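Local coordinates for protein Dye-decolorizing peroxidase (Irpex lacteus, PDB 7D8M) that binds heme b and, as a member of the DyP-type peroxidase family, probably uses peroxide to oxidise dyes and other substrates, at residues N11-I16 / P439-I444; N69-H74 / D119-I124. One frame throughout, in Å; residues are numbered along the deposited sequence.

Interaction 1. Residues N11-I16 / P439-I444; sequences NIQGDI and PSITAI
The N-terminus of helix 441-448 is where Asn-11 docks, with Ser-440 as its N-cap: Ser-440 OG accepts from Ala-443 N (3.1 Å), and Asn-11 takes up two amide groups of the helix's opening residues. Its backbone carbonyl O receives Ile-441 N at 2.9 Å in a nearly straight bond (168° at the hydrogen), the donor tilted from the carbonyl plane. Its side-chain OD1 receives Thr-442 N, also at 2.9 Å, in the amide plane and on a lone pair. With CG swung anti to the backbone N (chi1 -161°), the amide reaches over the helix start and crosses the Thr-442 side chain at about a right angle, so that ND2 can donate to Thr-442 OG1 at 3.1 Å. Ile-441 lies alongside, its CG1 3.2 Å from Asn-11 O.

The extended chain of Gln-13 carries NE2 to Pro-439 O (2.9 Å), which it meets in the carbonyl plane on a lone pair; NE2 also bonds Leu-70 O. Ile-444 CD1 comes from the opposite direction to within 3.7 Å of NE2. A water accepts from Gln-13 N and donates to Pro-439 O, giving that carbonyl a second donor. Both hydrogens of the Gln-13 amide thus appear committed, which would fix its rotation, while the amide groups at the helix start are satisfied by neutral oxygens rather than a carboxylate.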
# COMPACT_ATOMS: atom_id res chain seq x y z
N ASN A 11 22.34 -4.72 -2.36
CA ASN A 11 22.28 -4.06 -1.07
C ASN A 11 20.91 -3.48 -0.72
O ASN A 11 20.75 -2.92 0.37
CB ASN A 11 23.32 -2.93 -1.00
CG ASN A 11 23.62 -2.52 0.43
OD1 ASN A 11 23.52 -3.34 1.34
ND2 ASN A 11 23.97 -1.26 0.63
N ILE A 12 19.92 -3.61 -1.59
CA ILE A 12 18.60 -3.02 -1.36
C ILE A 12 17.63 -4.13 -0.98
O ILE A 12 17.55 -5.16 -1.66
CB ILE A 12 18.12 -2.25 -2.60
CG1 ILE A 12 19.15 -1.17 -2.96
CG2 ILE A 12 16.73 -1.63 -2.37
CD1 ILE A 12 18.77 -0.30 -4.15
N GLN A 13 16.90 -3.92 0.12
CA GLN A 13 15.91 -4.90 0.56
C GLN A 13 14.86 -5.12 -0.53
O GLN A 13 14.25 -4.16 -1.02
CB GLN A 13 15.26 -4.44 1.86
CG GLN A 13 16.23 -4.41 3.03
CD GLN A 13 15.53 -4.57 4.34
OE1 GLN A 13 14.95 -5.62 4.63
NE2 GLN A 13 15.56 -3.53 5.16
N GLY A 14 14.64 -6.39 -0.86
CA GLY A 14 13.92 -6.74 -2.07
C GLY A 14 12.46 -6.34 -2.07
O GLY A 14 11.89 -6.07 -3.14
N ASP A 15 11.80 -6.32 -0.90
CA ASP A 15 10.37 -6.02 -0.90
C ASP A 15 10.08 -4.58 -1.30
O ASP A 15 8.94 -4.27 -1.67
CB ASP A 15 9.76 -6.32 0.46
CG ASP A 15 8.24 -6.39 0.41
OD1 ASP A 15 7.72 -7.24 -0.34
OD2 ASP A 15 7.57 -5.59 1.10
N ILE A 16 11.08 -3.70 -1.25
CA ILE A 16 10.85 -2.29 -1.57
C ILE A 16 10.49 -2.12 -3.04
O ILE A 16 9.51 -1.43 -3.39
CB ILE A 16 12.09 -1.45 -1.22
CG1 ILE A 16 12.49 -1.65 0.25
CG2 ILE A 16 11.83 0.03 -1.58
CD1 ILE A 16 13.86 -1.05 0.61
N PRO A 439 16.25 -0.08 6.08
CA PRO A 439 17.59 0.34 5.68
C PRO A 439 18.12 -0.55 4.56
O PRO A 439 17.59 -1.62 4.27
CB PRO A 439 18.42 0.18 6.96
CG PRO A 439 17.46 -0.25 8.02
CD PRO A 439 16.26 -0.80 7.35
N SER A 440 19.18 -0.06 3.93
CA SER A 440 20.00 -0.93 3.11
C SER A 440 20.52 -2.09 3.95
O SER A 440 20.52 -2.06 5.19
CB SER A 440 21.17 -0.16 2.51
OG SER A 440 22.17 0.04 3.48
N ILE A 441 20.99 -3.13 3.26
CA ILE A 441 21.42 -4.33 3.97
C ILE A 441 22.67 -4.04 4.79
O ILE A 441 22.74 -4.41 5.96
CB ILE A 441 21.60 -5.48 2.98
CG1 ILE A 441 20.32 -5.61 2.13
CG2 ILE A 441 21.91 -6.77 3.71
CD1 ILE A 441 20.16 -6.91 1.38
N THR A 442 23.64 -3.32 4.21
CA THR A 442 24.82 -2.94 4.99
C THR A 442 24.44 -2.06 6.17
O THR A 442 24.96 -2.24 7.28
CB THR A 442 25.85 -2.23 4.10
OG1 THR A 442 25.24 -1.09 3.48
CG2 THR A 442 26.39 -3.17 3.03
N ALA A 443 23.51 -1.12 5.97
CA ALA A 443 23.09 -0.25 7.05
C ALA A 443 22.52 -1.05 8.21
O ALA A 443 22.72 -0.70 9.38
CB ALA A 443 22.07 0.78 6.55
N ILE A 444 21.80 -2.13 7.91
CA ILE A 444 21.33 -3.00 8.98
C ILE A 444 22.52 -3.45 9.83
O ILE A 444 22.49 -3.35 11.06
CB ILE A 444 20.57 -4.20 8.41
CG1 ILE A 444 19.27 -3.72 7.72
CG2 ILE A 444 20.22 -5.17 9.52
CD1 ILE A 444 18.51 -4.82 7.04
O HOH W 1 17.05 -1.28 1.28

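Interaction 2. Residues N69-H74 / D119-I124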
# COMPACT_ATOMS: atom_id res chain seq x y z
N ASN A 69 12.69 -9.47 5.07
CA ASN A 69 13.04 -8.07 5.11
C ASN A 69 12.84 -7.57 6.53
O ASN A 69 12.14 -8.19 7.33
CB ASN A 69 12.21 -7.26 4.11
CG ASN A 69 12.85 -7.18 2.74
OD1 ASN A 69 12.48 -6.35 1.92
ND2 ASN A 69 13.83 -8.04 2.49
N LEU A 70 13.44 -6.42 6.82
CA LEU A 70 13.46 -5.89 8.18
C LEU A 70 13.37 -4.37 8.13
O LEU A 70 14.03 -3.74 7.31
CB LEU A 70 14.74 -6.32 8.91
CG LEU A 70 15.03 -5.70 10.27
CD1 LEU A 70 13.95 -6.06 11.25
CD2 LEU A 70 16.39 -6.16 10.80
N ALA A 71 12.55 -3.80 9.01
CA ALA A 71 12.38 -2.36 9.08
C ALA A 71 12.17 -1.93 10.52
O ALA A 71 11.60 -2.68 11.32
CB ALA A 71 11.19 -1.89 8.21
N PHE A 72 12.63 -0.73 10.85
CA PHE A 72 12.60 -0.22 12.22
C PHE A 72 11.73 1.03 12.32
O PHE A 72 11.77 1.90 11.45
CB PHE A 72 14.01 0.11 12.72
CG PHE A 72 14.90 -1.09 12.85
CD1 PHE A 72 14.72 -2.00 13.88
CD2 PHE A 72 15.92 -1.31 11.94
CE1 PHE A 72 15.55 -3.11 14.01
CE2 PHE A 72 16.75 -2.42 12.05
CZ PHE A 72 16.56 -3.32 13.08
N SER A 73 10.97 1.11 13.41
CA SER A 73 10.24 2.31 13.77
C SER A 73 11.16 3.31 14.45
O SER A 73 12.26 2.98 14.89
CB SER A 73 9.07 1.96 14.69
OG SER A 73 9.52 1.64 16.01
N HIS A 74 10.69 4.56 14.53
CA HIS A 74 11.40 5.59 15.28
C HIS A 74 11.69 5.14 16.71
O HIS A 74 12.78 5.38 17.23
CB HIS A 74 10.59 6.89 15.28
CG HIS A 74 11.12 7.94 16.21
ND1 HIS A 74 12.03 8.89 15.81
CD2 HIS A 74 10.85 8.20 17.51
CE1 HIS A 74 12.31 9.69 16.83
NE2 HIS A 74 11.61 9.29 17.87
N ASP A 119 8.85 -1.66 17.89
CA ASP A 119 10.18 -1.21 17.52
C ASP A 119 10.56 -1.57 16.09
O ASP A 119 11.46 -0.94 15.52
CB ASP A 119 11.23 -1.82 18.47
CG ASP A 119 11.21 -1.18 19.85
OD1 ASP A 119 10.86 0.01 19.95
OD2 ASP A 119 11.57 -1.85 20.83
N GLY A 120 9.89 -2.54 15.49
CA GLY A 120 10.18 -2.88 14.11
C GLY A 120 9.34 -4.06 13.68
O GLY A 120 8.52 -4.59 14.44
N VAL A 121 9.58 -4.49 12.44
CA VAL A 121 8.81 -5.58 11.87
C VAL A 121 9.70 -6.38 10.94
O VAL A 121 10.50 -5.82 10.18
CB VAL A 121 7.56 -5.04 11.14
CG1 VAL A 121 7.96 -4.01 10.07
CG2 VAL A 121 6.77 -6.18 10.53
N PHE A 122 9.57 -7.70 11.02
CA PHE A 122 10.14 -8.62 10.05
C PHE A 122 9.04 -8.98 9.05
O PHE A 122 7.93 -9.32 9.45
CB PHE A 122 10.65 -9.89 10.73
CG PHE A 122 12.04 -9.78 11.31
CD1 PHE A 122 13.16 -9.97 10.51
CD2 PHE A 122 12.23 -9.53 12.66
CE1 PHE A 122 14.44 -9.88 11.03
CE2 PHE A 122 13.51 -9.44 13.20
CZ PHE A 122 14.62 -9.62 12.38
N LEU A 123 9.36 -8.87 7.76
CA LEU A 123 8.52 -9.39 6.69
C LEU A 123 9.09 -10.72 6.22
O LEU A 123 10.25 -10.78 5.78
CB LEU A 123 8.44 -8.41 5.51
CG LEU A 123 7.42 -7.28 5.58
CD1 LEU A 123 7.65 -6.43 6.79
CD2 LEU A 123 7.51 -6.43 4.31
N ILE A 124 8.29 -11.78 6.27
CA ILE A 124 8.72 -13.13 5.89
C ILE A 124 7.77 -13.64 4.81
O ILE A 124 6.60 -13.93 5.09
CB ILE A 124 8.73 -14.09 7.08
CG1 ILE A 124 9.62 -13.57 8.21
CG2 ILE A 124 9.15 -15.50 6.62
CD1 ILE A 124 9.31 -14.23 9.55
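The Phe-122 ring carries Leu-70 on one face: CD1 stands 3.7 Å from the ring centroid, only 9° off the normal, a CH-pi contact over the centre. The methyl gets there because the Leu-70 side chain swings away from its own N (chi1 171°) and leans across to the partner strand. Phe-30 of strand 24-32 also meets the Phe-122 ring, the planes about 40° apart. The Phe-72 ring has Asp-119 O at its edge, in plane, 3.8 Å from CD1, and stacks with Phe-448 of helix 441-448. Leu-70, Phe-72 and Phe-122 share the sheet face packed by helix 35-49, through Phe-38, Leu-42 and Tyr-45.

These strands, 67-72 and 120-126, are antiparallel neighbours in the four-stranded sheet of the ferredoxin-like DyP alpha+beta barrel domain, the short axes 4.7 Å apart. Asn-69 with Leu-123 and Ala-71 with Val-121 are the hydrogen-bonded pairs; in the latter, Val-121 N gives to Ala-71 O at 2.9 Å and Ala-71 N to Val-121 O at 3.1 Å. Their side chains take the other face, where Ala-71 CB sits 4.3 Å from Val-121 CG1 and both touch Phe-436 of strand 428-438. Gly-120, opposite Phe-72, brings the two CA atoms to 4.1 Å, and with Asp-119 it forms a classic beta bulge against Phe-30. Beyond the pairs, Ser-73 N reaches Asp-119 O from above the carbonyl plane at 3.0 Å. Ser-73 is the N-cap of helix 74-79; its OG caps Gly-76 N and also bonds Val-118 O.

The centres of interactions 1 and 2 lie about 11 Å apart, on the same side of the chain's centre, and they touch directly. Gln-13 NE2 probably donates to Leu-70 O at a short 2.6 Å, and Asp-15 N to Asn-69 OD1 at 2.9 Å. Along the chain, 11-16 comes first, then 69-74, 119-124 and finally 439-444, so the strand pairing forms within the span that interaction 1 closes. Interaction 2 belongs to the first four-stranded sheet (strands between 24 and 156); 439-444 directly follows strand 428-438, an outer strand of the second. Phe-72 bonds by its backbone to Phe-437, and segment 11-16 adds to this direct join between the two four-stranded sheets.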